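Local structure of protein induced by osmotic stress (Scheffersomyces stipitis, 5YWN) at residues V193-P198 and I236-V241. The protein probably acts as an NADP-dependent reductase that reduces haloketones asymmetrically, within the dihydroflavonol-4-reductase branch of the epimerase/dehydratase family. The protein carries 1 engineered substitution. Sequence-based numbering, arbitrary orientation.
Sequences VYIFGP and IDVRDV. With NAP (NADP nicotinamide-adenine-dinucleotide phosphate), chain B.
Pro198 lies over one face of the Arg239 guanidinium, with CD 3.6 Å from NH2, while Asp237 grips the same group at its edge. Asp237, at the N-cap of helix 238-250, has CG anti to the backbone N (chi1 -173°), beside its own carbonyl carbon; from there OD1 takes both the backbone N, a capping bond, and NE of Arg239, and OD2 takes NH2 at 2.8 Å. Alongside, two short parallel strands are joined by three backbone hydrogen bonds: Ile236 N to Tyr194 O, Phe196 N to Ile236 O, and Val238 N to Phe196 O (2.8 Å), the last tying the first turn of the helix to the strand. Gly197 follows with a positive phi (126°), a conformation favoured by glycine. Ile195 faces two ways: CG2 presses tightly on Val238 CB at 3.5 Å, whereas CG1 and CD1 lie against the nicotinamide carboxamide, whose O7N receives Ile195 N at 3.2 Å. Val241 CG2 meets Ile195 CD1. The contact exemplifies how a beta-alpha-beta unit (194-196, 211-217, 234-237) beside the main Rossmann sheet of an extended short-chain dehydrogenase/reductase can serve the cofactor: strand 194-196 lines the nicotinamide site, and 236-241 backs it through Val238 and Val241.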
loop_
_atom_site.group_PDB
_atom_site.type_symbol
_atom_site.label_atom_id
_atom_site.label_comp_id
_atom_site.label_asym_id
_atom_site.label_seq_id
_atom_site.Cartn_x
_atom_site.Cartn_y
_atom_site.Cartn_z
ATOM N N VAL A 193 3.947 6.120 -1.976
ATOM C CA VAL A 193 5.343 5.836 -2.209
ATOM C C VAL A 193 5.791 4.613 -1.388
ATOM O O VAL A 193 4.975 3.867 -0.954
ATOM C CB VAL A 193 6.235 7.069 -1.952
ATOM C CG1 VAL A 193 5.798 8.207 -2.821
ATOM C CG2 VAL A 193 6.218 7.448 -0.495
ATOM N N TYR A 194 7.080 4.430 -1.188
ATOM C CA TYR A 194 7.545 3.315 -0.384
ATOM C C TYR A 194 6.943 3.374 1.030
ATOM O O TYR A 194 6.975 4.370 1.678
ATOM C CB TYR A 194 9.057 3.291 -0.252
ATOM C CG TYR A 194 9.830 2.884 -1.438
ATOM C CD1 TYR A 194 9.817 1.608 -1.870
ATOM C CD2 TYR A 194 10.583 3.775 -2.115
ATOM C CE1 TYR A 194 10.520 1.207 -2.942
ATOM C CE2 TYR A 194 11.304 3.400 -3.222
ATOM C CZ TYR A 194 11.256 2.098 -3.630
ATOM O OH TYR A 194 11.973 1.689 -4.686
ATOM N N ILE A 195 6.406 2.268 1.458
ATOM C CA ILE A 195 5.753 2.198 2.732
ATOM C C ILE A 195 6.613 1.521 3.818
ATOM O O ILE A 195 6.922 0.377 3.734
ATOM C CB ILE A 195 4.392 1.495 2.634
ATOM C CG1 ILE A 195 3.494 2.129 1.572
ATOM C CG2 ILE A 195 3.728 1.449 3.983
ATOM C CD1 ILE A 195 2.190 1.434 1.424
ATOM N N PHE A 196 6.934 2.288 4.836
ATOM C CA PHE A 196 7.684 1.836 5.983
ATOM C C PHE A 196 6.823 1.895 7.264
ATOM O O PHE A 196 5.859 2.559 7.323
ATOM C CB PHE A 196 8.968 2.642 6.234
ATOM C CG PHE A 196 9.926 2.704 5.092
ATOM C CD1 PHE A 196 9.982 1.741 4.129
ATOM C CD2 PHE A 196 10.798 3.746 5.006
ATOM C CE1 PHE A 196 10.870 1.840 3.106
ATOM C CE2 PHE A 196 11.695 3.835 3.994
ATOM C CZ PHE A 196 11.726 2.901 3.039
ATOM N N GLY A 197 7.291 1.223 8.288
ATOM C CA GLY A 197 6.629 1.170 9.546
ATOM C C GLY A 197 6.324 -0.202 10.118
ATOM O O GLY A 197 6.429 -1.181 9.468
ATOM N N PRO A 198 5.966 -0.256 11.388
ATOM C CA PRO A 198 5.716 -1.532 12.049
ATOM C C PRO A 198 4.533 -2.283 11.493
ATOM O O PRO A 198 3.688 -1.667 10.962
ATOM C CB PRO A 198 5.424 -1.122 13.479
ATOM C CG PRO A 198 4.861 0.227 13.374
ATOM C CD PRO A 198 5.574 0.865 12.248
ATOM N N ILE A 236 6.554 6.865 2.986
ATOM C CA ILE A 236 5.392 7.152 3.767
ATOM C C ILE A 236 5.151 6.068 4.803
ATOM O O ILE A 236 5.299 4.938 4.519
ATOM C CB ILE A 236 4.160 7.421 2.872
ATOM C CG1 ILE A 236 2.957 7.853 3.681
ATOM C CG2 ILE A 236 3.827 6.254 1.990
ATOM C CD1 ILE A 236 2.988 9.239 4.220
ATOM N N ASP A 237 4.795 6.472 5.995
ATOM C CA ASP A 237 4.478 5.554 7.079
ATOM C C ASP A 237 3.170 4.786 6.860
ATOM O O ASP A 237 2.203 5.300 6.447
ATOM C CB ASP A 237 4.502 6.209 8.447
ATOM C CG ASP A 237 4.352 5.227 9.560
ATOM O OD1 ASP A 237 3.278 4.717 9.762
ATOM O OD2 ASP A 237 5.304 4.956 10.210
ATOM N N VAL A 238 3.215 3.529 7.179
ATOM C CA VAL A 238 2.121 2.636 6.922
ATOM C C VAL A 238 0.852 3.102 7.651
ATOM O O VAL A 238 -0.193 2.998 7.131
ATOM C CB VAL A 238 2.484 1.171 7.209
ATOM C CG1 VAL A 238 2.727 0.958 8.659
ATOM C CG2 VAL A 238 1.390 0.235 6.760
ATOM N N ARG A 239 1.009 3.616 8.841
ATOM C CA ARG A 239 -0.069 4.100 9.617
ATOM C C ARG A 239 -0.748 5.327 8.993
ATOM O O ARG A 239 -1.911 5.475 9.071
ATOM C CB ARG A 239 0.317 4.290 11.050
ATOM C CG ARG A 239 0.784 3.027 11.718
ATOM C CD ARG A 239 1.660 3.304 12.905
ATOM N NE ARG A 239 2.992 3.706 12.539
ATOM C CZ ARG A 239 3.958 3.951 13.397
ATOM N NH1 ARG A 239 3.754 3.825 14.684
ATOM N NH2 ARG A 239 5.109 4.317 12.980
ATOM N N ASP A 240 0.053 6.176 8.389
ATOM C CA ASP A 240 -0.437 7.250 7.590
ATOM C C ASP A 240 -1.208 6.796 6.322
ATOM O O ASP A 240 -2.190 7.338 6.002
ATOM C CB ASP A 240 0.664 8.225 7.277
ATOM C CG ASP A 240 1.193 8.921 8.503
ATOM O OD1 ASP A 240 0.426 9.262 9.346
ATOM O OD2 ASP A 240 2.368 9.115 8.600
ATOM N N VAL A 241 -0.721 5.765 5.647
ATOM C CA VAL A 241 -1.411 5.222 4.512
ATOM C C VAL A 241 -2.778 4.676 4.907
ATOM O O VAL A 241 -3.748 4.940 4.258
ATOM C CB VAL A 241 -0.619 4.183 3.738
ATOM C CG1 VAL A 241 -1.423 3.749 2.548
ATOM C CG2 VAL A 241 0.675 4.762 3.262
HETATM P PA NAP B . 2.066 -7.243 0.152
HETATM O O1A NAP B . 2.417 -7.063 1.609
HETATM O O2A NAP B . 2.693 -8.365 -0.641
HETATM O O5B NAP B . 0.466 -7.375 0.033
HETATM C C5B NAP B . -0.126 -7.984 -1.113
HETATM C C4B NAP B . -1.327 -8.822 -0.688
HETATM O O4B NAP B . -2.219 -8.995 -1.794
HETATM C C3B NAP B . -0.904 -10.202 -0.210
HETATM O O3B NAP B . -1.278 -10.402 1.157
HETATM C C2B NAP B . -1.607 -11.199 -1.110
HETATM O O2B NAP B . -2.449 -12.060 -0.349
HETATM C C1B NAP B . -2.426 -10.378 -2.095
HETATM N N9A NAP B . -1.991 -10.667 -3.485
HETATM C C8A NAP B . -0.780 -10.384 -4.003
HETATM N N7A NAP B . -0.710 -10.780 -5.300
HETATM C C5A NAP B . -1.894 -11.328 -5.628
HETATM C C6A NAP B . -2.492 -11.942 -6.835
HETATM N N6A NAP B . -1.787 -12.055 -7.987
HETATM N N1A NAP B . -3.765 -12.389 -6.749
HETATM C C2A NAP B . -4.484 -12.288 -5.614
HETATM N N3A NAP B . -3.998 -11.741 -4.485
HETATM C C4A NAP B . -2.736 -11.251 -4.427
HETATM O O3 NAP B . 2.363 -5.857 -0.613
HETATM P PN NAP B . 2.190 -4.451 0.149
HETATM O O1N NAP B . 3.535 -3.767 0.192
HETATM O O2N NAP B . 1.429 -4.697 1.431
HETATM O O5D NAP B . 1.236 -3.623 -0.850
HETATM C C5D NAP B . -0.149 -3.453 -0.554
HETATM C C4D NAP B . -0.829 -2.683 -1.680
HETATM O O4D NAP B . -0.469 -1.299 -1.619
HETATM C C3D NAP B . -0.423 -3.210 -3.048
HETATM O O3D NAP B . -1.555 -3.747 -3.740
HETATM C C2D NAP B . 0.158 -2.031 -3.802
HETATM O O2D NAP B . -0.572 -1.793 -5.010
HETATM C C1D NAP B . 0.058 -0.836 -2.867
HETATM N N1N NAP B . 1.381 -0.234 -2.674
HETATM C C2N NAP B . 2.154 -0.643 -1.660
HETATM C C3N NAP B . 3.412 -0.085 -1.459
HETATM C C7N NAP B . 4.272 -0.548 -0.320
HETATM O O7N NAP B . 5.452 -0.241 -0.300
HETATM N N7N NAP B . 3.720 -1.284 0.643
HETATM C C4N NAP B . 3.865 0.902 -2.322
HETATM C C5N NAP B . 3.046 1.307 -3.366
HETATM C C6N NAP B . 1.797 0.717 -3.521
HETATM P P2B NAP B . -1.881 -13.449 0.236
HETATM O O1X NAP B . -3.106 -14.325 0.346
HETATM O O2X NAP B . -0.882 -13.900 -0.802
HETATM O O3X NAP B . -1.270 -13.062 1.562
#